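Local structure of serine protease inhibitor (Schistosoma haematobium, 3STO) at residues A[252-266]-A[375-389]. The protein probably inhibits serine proteases by the serpin mechanism, trapping them after cleavage of an exposed loop. Sequence-based numbering, arbitrary orientation.
Sequences RFTFVIVLPLEKWSL and FHVTHPFICFIYDQQ
Strands 253-260 and 381-387 run antiparallel, their axes 4.6 Å apart at closest approach and 165° between directions. Thr254–Tyr386, Val256–Phe384 and Val258–Ile382 are the hydrogen-bonded pairs, each bonded both ways, and Gln388 N adds a bond to Arg252 O (2.8 Å). Side chains alternate between two faces: Phe253, Phe255, Ile257, Cys383, Ile385 and Asp387 on one; Thr254, Val256, Val258, Ile382, Phe384 and Tyr386 on the other, where Tyr386 and Phe384 reach helix 279-283. These are central strands of serpin beta-sheet B, continued by strand 241-247 beside 253-260 and strand 392-399 beside 381-387. At one end the extended Arg252 chain grips Asp387 side-on, Arg252 NE to Asp387 OD1 and Arg252 NH2 to Asp387 OD2, both at 2.9 Å. The guanidinium and carboxylate planes stand 59° apart. Arg252 NH1 also pairs with Glu103, while Asp387 OD1 closes an Asx turn with Gln389 N. Cys383 SG approaches the Phe255 ring obliquely, 3.6 Å from Phe255 CZ, a sulfur-aromatic contact. Farther along, Leu259 divides its methyls between two rings: CD2 sits over the Phe375 face, 4.3 Å from the centroid, and CD1 over His379. Lys263 CA covers the opposite imidazole face, 3.8 Å from its centroid.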
loop_
_atom_site.group_PDB
_atom_site.type_symbol
_atom_site.label_atom_id
_atom_site.label_comp_id
_atom_site.label_asym_id
_atom_site.label_seq_id
_atom_site.Cartn_x
_atom_site.Cartn_y
_atom_site.Cartn_z
ATOM N N ARG A 252 8.036 -6.826 -13.912
ATOM C CA ARG A 252 8.694 -6.198 -12.775
ATOM C C ARG A 252 7.868 -6.463 -11.471
ATOM O O ARG A 252 8.393 -6.539 -10.364
ATOM C CB ARG A 252 8.835 -4.691 -13.046
ATOM C CG ARG A 252 8.884 -3.867 -11.777
ATOM C CD ARG A 252 9.271 -2.440 -12.045
ATOM N NE ARG A 252 9.514 -1.727 -10.792
ATOM C CZ ARG A 252 9.782 -0.428 -10.720
ATOM N NH1 ARG A 252 9.830 0.299 -11.829
ATOM N NH2 ARG A 252 9.996 0.143 -9.546
ATOM N N PHE A 253 6.563 -6.591 -11.630
ATOM C CA PHE A 253 5.673 -6.846 -10.524
ATOM C C PHE A 253 5.212 -8.308 -10.518
ATOM O O PHE A 253 4.936 -8.895 -11.571
ATOM C CB PHE A 253 4.477 -5.890 -10.610
ATOM C CG PHE A 253 4.888 -4.448 -10.620
ATOM C CD1 PHE A 253 5.419 -3.861 -9.462
ATOM C CD2 PHE A 253 4.771 -3.675 -11.781
ATOM C CE1 PHE A 253 5.830 -2.521 -9.469
ATOM C CE2 PHE A 253 5.163 -2.367 -11.785
ATOM C CZ PHE A 253 5.714 -1.789 -10.628
ATOM N N THR A 254 5.145 -8.885 -9.318
ATOM C CA THR A 254 4.675 -10.255 -9.143
ATOM C C THR A 254 3.774 -10.371 -7.917
ATOM O O THR A 254 3.884 -9.582 -6.979
ATOM C CB THR A 254 5.854 -11.239 -9.069
ATOM O OG1 THR A 254 5.346 -12.558 -9.029
ATOM C CG2 THR A 254 6.719 -11.005 -7.841
ATOM N N PHE A 255 2.836 -11.311 -7.960
ATOM C CA PHE A 255 1.948 -11.547 -6.839
ATOM C C PHE A 255 2.501 -12.687 -6.024
ATOM O O PHE A 255 2.591 -13.792 -6.524
ATOM C CB PHE A 255 0.568 -11.905 -7.344
ATOM C CG PHE A 255 -0.462 -12.014 -6.273
ATOM C CD1 PHE A 255 -0.846 -10.885 -5.533
ATOM C CD2 PHE A 255 -1.130 -13.212 -6.072
ATOM C CE1 PHE A 255 -1.865 -10.966 -4.543
ATOM C CE2 PHE A 255 -2.140 -13.318 -5.088
ATOM C CZ PHE A 255 -2.500 -12.176 -4.325
ATOM N N VAL A 256 2.914 -12.399 -4.792
ATOM C CA VAL A 256 3.539 -13.371 -3.918
ATOM C C VAL A 256 2.514 -13.857 -2.894
ATOM O O VAL A 256 1.925 -13.042 -2.198
ATOM C CB VAL A 256 4.775 -12.768 -3.240
ATOM C CG1 VAL A 256 5.371 -13.743 -2.186
ATOM C CG2 VAL A 256 5.821 -12.383 -4.318
ATOM N N ILE A 257 2.277 -15.176 -2.847
ATOM C CA ILE A 257 1.386 -15.782 -1.859
ATOM C C ILE A 257 2.194 -16.541 -0.846
ATOM O O ILE A 257 3.107 -17.288 -1.187
ATOM C CB ILE A 257 0.328 -16.691 -2.490
ATOM C CG1 ILE A 257 -0.326 -15.975 -3.690
ATOM C CG2 ILE A 257 -0.729 -17.158 -1.448
ATOM C CD1 ILE A 257 -0.773 -16.949 -4.779
ATOM N N VAL A 258 1.899 -16.288 0.420
ATOM C CA VAL A 258 2.584 -16.967 1.498
ATOM C C VAL A 258 1.574 -17.850 2.220
ATOM O O VAL A 258 0.670 -17.346 2.888
ATOM C CB VAL A 258 3.209 -15.994 2.513
ATOM C CG1 VAL A 258 3.998 -16.774 3.556
ATOM C CG2 VAL A 258 4.117 -14.998 1.812
ATOM N N LEU A 259 1.734 -19.162 2.069
ATOM C CA LEU A 259 0.732 -20.116 2.536
ATOM C C LEU A 259 1.308 -20.948 3.674
ATOM O O LEU A 259 2.271 -21.697 3.492
ATOM C CB LEU A 259 0.238 -21.016 1.381
ATOM C CG LEU A 259 -0.977 -21.899 1.696
ATOM C CD1 LEU A 259 -2.254 -21.056 1.967
ATOM C CD2 LEU A 259 -1.240 -22.906 0.584
ATOM N N PRO A 260 0.722 -20.805 4.866
ATOM C CA PRO A 260 1.131 -21.640 6.006
ATOM C C PRO A 260 0.991 -23.125 5.676
ATOM O O PRO A 260 0.052 -23.536 4.978
ATOM C CB PRO A 260 0.135 -21.252 7.086
ATOM C CG PRO A 260 -0.311 -19.868 6.702
ATOM C CD PRO A 260 -0.400 -19.910 5.208
ATOM N N LEU A 261 1.925 -23.920 6.177
ATOM C CA LEU A 261 1.900 -25.362 5.925
ATOM C C LEU A 261 0.691 -26.104 6.522
ATOM O O LEU A 261 0.309 -27.159 6.048
ATOM C CB LEU A 261 3.233 -25.999 6.309
ATOM C CG LEU A 261 4.291 -25.498 5.316
ATOM C CD1 LEU A 261 5.700 -25.939 5.673
ATOM C CD2 LEU A 261 3.928 -25.967 3.930
ATOM N N GLU A 262 0.052 -25.553 7.534
ATOM C CA GLU A 262 -1.173 -26.188 7.981
ATOM C C GLU A 262 -2.269 -25.142 8.039
ATOM O O GLU A 262 -2.030 -23.980 7.744
ATOM C CB GLU A 262 -0.988 -26.872 9.331
ATOM C CG GLU A 262 -1.429 -26.008 10.489
ATOM C CD GLU A 262 -0.363 -25.050 10.924
ATOM O OE1 GLU A 262 0.473 -25.476 11.755
ATOM O OE2 GLU A 262 -0.358 -23.890 10.440
ATOM N N LYS A 263 -3.477 -25.548 8.400
ATOM C CA LYS A 263 -4.587 -24.640 8.234
ATOM C C LYS A 263 -4.889 -23.828 9.490
ATOM O O LYS A 263 -5.696 -22.921 9.449
ATOM C CB LYS A 263 -5.832 -25.411 7.811
ATOM C CG LYS A 263 -6.429 -26.302 8.922
ATOM C CD LYS A 263 -7.494 -27.218 8.335
ATOM C CE LYS A 263 -8.241 -27.951 9.412
ATOM N NZ LYS A 263 -9.377 -28.738 8.822
ATOM N N TRP A 264 -4.284 -24.171 10.617
ATOM C CA TRP A 264 -4.762 -23.578 11.870
ATOM C C TRP A 264 -4.048 -22.288 12.277
ATOM O O TRP A 264 -4.621 -21.502 13.009
ATOM C CB TRP A 264 -4.718 -24.578 13.034
ATOM C CG TRP A 264 -5.519 -25.847 12.820
ATOM C CD1 TRP A 264 -6.875 -25.993 12.884
ATOM C CD2 TRP A 264 -4.988 -27.144 12.545
ATOM N NE1 TRP A 264 -7.220 -27.302 12.657
ATOM C CE2 TRP A 264 -6.077 -28.025 12.436
ATOM C CE3 TRP A 264 -3.691 -27.638 12.357
ATOM C CZ2 TRP A 264 -5.914 -29.367 12.131
ATOM C CZ3 TRP A 264 -3.530 -28.949 12.077
ATOM C CH2 TRP A 264 -4.633 -29.813 11.970
ATOM N N SER A 265 -2.812 -22.104 11.804
ATOM C CA SER A 265 -1.923 -21.010 12.216
ATOM C C SER A 265 -1.219 -20.291 11.048
ATOM O O SER A 265 -0.867 -20.900 10.053
ATOM C CB SER A 265 -0.855 -21.551 13.150
ATOM O OG SER A 265 0.117 -20.552 13.418
ATOM N N LEU A 266 -1.008 -18.995 11.181
ATOM C CA LEU A 266 -0.268 -18.246 10.192
ATOM C C LEU A 266 1.246 -18.562 10.252
ATOM O O LEU A 266 1.968 -18.367 9.273
ATOM C CB LEU A 266 -0.492 -16.769 10.407
ATOM C CG LEU A 266 -1.555 -15.994 9.640
ATOM C CD1 LEU A 266 -2.389 -16.850 8.763
ATOM C CD2 LEU A 266 -2.396 -15.156 10.594
ATOM N N PHE A 375 -0.397 -26.212 -4.605
ATOM C CA PHE A 375 -0.428 -24.964 -3.846
ATOM C C PHE A 375 -1.873 -24.538 -3.830
ATOM O O PHE A 375 -2.326 -23.811 -4.725
ATOM C CB PHE A 375 0.450 -23.890 -4.506
ATOM C CG PHE A 375 0.830 -22.764 -3.593
ATOM C CD1 PHE A 375 1.935 -22.867 -2.791
ATOM C CD2 PHE A 375 0.081 -21.583 -3.558
ATOM C CE1 PHE A 375 2.292 -21.819 -1.957
ATOM C CE2 PHE A 375 0.423 -20.542 -2.728
ATOM C CZ PHE A 375 1.521 -20.655 -1.917
ATOM N N HIS A 376 -2.602 -25.012 -2.826
ATOM C CA HIS A 376 -4.048 -24.833 -2.793
ATOM C C HIS A 376 -4.443 -23.873 -1.684
ATOM O O HIS A 376 -4.293 -24.174 -0.515
ATOM C CB HIS A 376 -4.740 -26.190 -2.638
ATOM C CG HIS A 376 -4.505 -27.104 -3.791
ATOM N ND1 HIS A 376 -4.883 -28.428 -3.779
ATOM C CD2 HIS A 376 -3.936 -26.883 -4.999
ATOM C CE1 HIS A 376 -4.545 -28.987 -4.924
ATOM N NE2 HIS A 376 -3.970 -28.067 -5.685
ATOM N N VAL A 377 -4.909 -22.690 -2.072
ATOM C CA VAL A 377 -5.066 -21.592 -1.122
ATOM C C VAL A 377 -6.459 -21.751 -0.499
ATOM O O VAL A 377 -7.418 -21.149 -0.952
ATOM C CB VAL A 377 -4.814 -20.184 -1.805
ATOM C CG1 VAL A 377 -4.981 -19.045 -0.834
ATOM C CG2 VAL A 377 -3.430 -20.114 -2.429
ATOM N N THR A 378 -6.553 -22.592 0.530
ATOM C CA THR A 378 -7.839 -22.997 1.086
ATOM C C THR A 378 -8.049 -22.546 2.541
ATOM O O THR A 378 -9.037 -22.926 3.183
ATOM C CB THR A 378 -7.983 -24.559 1.047
ATOM O OG1 THR A 378 -6.868 -25.142 1.716
ATOM C CG2 THR A 378 -8.003 -25.066 -0.356
ATOM N N HIS A 379 -7.113 -21.758 3.056
ATOM C CA HIS A 379 -7.140 -21.254 4.425
ATOM C C HIS A 379 -6.381 -19.898 4.424
ATOM O O HIS A 379 -5.759 -19.555 3.412
ATOM C CB HIS A 379 -6.533 -22.297 5.403
ATOM C CG HIS A 379 -5.216 -22.861 4.966
ATOM N ND1 HIS A 379 -4.016 -22.471 5.516
ATOM C CD2 HIS A 379 -4.910 -23.809 4.033
ATOM C CE1 HIS A 379 -3.030 -23.152 4.949
ATOM N NE2 HIS A 379 -3.549 -23.977 4.055
ATOM N N PRO A 380 -6.440 -19.125 5.529
ATOM C CA PRO A 380 -5.874 -17.747 5.532
ATOM C C PRO A 380 -4.404 -17.638 5.107
ATOM O O PRO A 380 -3.544 -18.458 5.432
ATOM C CB PRO A 380 -6.076 -17.280 6.985
ATOM C CG PRO A 380 -7.343 -18.061 7.418
ATOM C CD PRO A 380 -7.122 -19.435 6.810
ATOM N N PHE A 381 -4.122 -16.599 4.344
ATOM C CA PHE A 381 -2.810 -16.477 3.740
ATOM C C PHE A 381 -2.348 -15.027 3.702
ATOM O O PHE A 381 -3.139 -14.091 3.795
ATOM C CB PHE A 381 -2.837 -17.039 2.325
ATOM C CG PHE A 381 -3.836 -16.354 1.418
ATOM C CD1 PHE A 381 -5.189 -16.692 1.455
ATOM C CD2 PHE A 381 -3.430 -15.376 0.530
ATOM C CE1 PHE A 381 -6.095 -16.095 0.608
ATOM C CE2 PHE A 381 -4.345 -14.759 -0.323
ATOM C CZ PHE A 381 -5.675 -15.123 -0.291
ATOM N N ILE A 382 -1.052 -14.851 3.529
ATOM C CA ILE A 382 -0.498 -13.517 3.366
ATOM C C ILE A 382 -0.035 -13.351 1.920
ATOM O O ILE A 382 0.517 -14.268 1.315
ATOM C CB ILE A 382 0.606 -13.251 4.443
ATOM C CG1 ILE A 382 -0.083 -12.794 5.738
ATOM C CG2 ILE A 382 1.640 -12.230 3.987
ATOM C CD1 ILE A 382 0.190 -13.665 6.865
ATOM N N CYS A 383 -0.311 -12.201 1.343
ATOM C CA CYS A 383 0.115 -11.974 -0.020
ATOM C C CYS A 383 0.669 -10.557 -0.241
ATOM O O CYS A 383 0.431 -9.642 0.563
ATOM C CB CYS A 383 -1.000 -12.316 -1.002
ATOM S SG CYS A 383 -2.416 -11.285 -0.815
ATOM N N PHE A 384 1.426 -10.397 -1.325
ATOM C CA PHE A 384 2.077 -9.137 -1.632
ATOM C C PHE A 384 2.023 -8.866 -3.113
ATOM O O PHE A 384 2.024 -9.797 -3.913
ATOM C CB PHE A 384 3.536 -9.229 -1.262
ATOM C CG PHE A 384 3.794 -9.564 0.186
ATOM C CD1 PHE A 384 3.886 -8.538 1.150
ATOM C CD2 PHE A 384 4.022 -10.867 0.568
ATOM C CE1 PHE A 384 4.177 -8.805 2.464
ATOM C CE2 PHE A 384 4.306 -11.176 1.904
ATOM C CZ PHE A 384 4.394 -10.138 2.853
ATOM N N ILE A 385 1.945 -7.595 -3.495
ATOM C CA ILE A 385 2.413 -7.241 -4.821
ATOM C C ILE A 385 3.870 -6.865 -4.614
ATOM O O ILE A 385 4.169 -5.948 -3.870
ATOM C CB ILE A 385 1.647 -6.108 -5.404
ATOM C CG1 ILE A 385 0.193 -6.524 -5.584
ATOM C CG2 ILE A 385 2.326 -5.626 -6.704
ATOM C CD1 ILE A 385 -0.726 -5.371 -5.933
ATOM N N TYR A 386 4.782 -7.635 -5.190
ATOM C CA TYR A 386 6.197 -7.466 -4.909
ATOM C C TYR A 386 6.846 -6.765 -6.099
ATOM O O TYR A 386 6.563 -7.107 -7.250
ATOM C CB TYR A 386 6.839 -8.845 -4.668
ATOM C CG TYR A 386 8.339 -8.855 -4.460
ATOM C CD1 TYR A 386 8.906 -8.358 -3.296
ATOM C CD2 TYR A 386 9.193 -9.367 -5.434
ATOM C CE1 TYR A 386 10.273 -8.371 -3.094
ATOM C CE2 TYR A 386 10.571 -9.381 -5.247
ATOM C CZ TYR A 386 11.110 -8.870 -4.068
ATOM O OH TYR A 386 12.479 -8.883 -3.853
ATOM N N ASP A 387 7.707 -5.784 -5.809
ATOM C CA ASP A 387 8.421 -5.016 -6.839
ATOM C C ASP A 387 9.850 -5.533 -7.027
ATOM O O ASP A 387 10.663 -5.468 -6.106
ATOM C CB ASP A 387 8.421 -3.543 -6.474
ATOM C CG ASP A 387 9.001 -2.661 -7.576
ATOM O OD1 ASP A 387 9.958 -3.071 -8.286
ATOM O OD2 ASP A 387 8.497 -1.535 -7.713
ATOM N N GLN A 388 10.161 -6.047 -8.220
ATOM C CA GLN A 388 11.404 -6.810 -8.405
ATOM C C GLN A 388 12.587 -5.909 -8.604
ATOM O O GLN A 388 13.734 -6.324 -8.475
ATOM C CB GLN A 388 11.301 -7.825 -9.552
ATOM C CG GLN A 388 10.142 -8.769 -9.380
ATOM C CD GLN A 388 10.531 -10.213 -9.558
ATOM O OE1 GLN A 388 11.420 -10.746 -8.861
ATOM N NE2 GLN A 388 9.878 -10.865 -10.498
ATOM N N GLN A 389 12.303 -4.655 -8.896
ATOM C CA GLN A 389 13.364 -3.682 -9.023
ATOM C C GLN A 389 13.691 -3.054 -7.659
ATOM O O GLN A 389 14.839 -3.080 -7.205
ATOM C CB GLN A 389 12.965 -2.650 -10.063
ATOM C CG GLN A 389 14.039 -1.657 -10.371
ATOM C CD GLN A 389 13.574 -0.716 -11.407
ATOM O OE1 GLN A 389 13.083 -1.150 -12.471
ATOM N NE2 GLN A 389 13.651 0.594 -11.104
#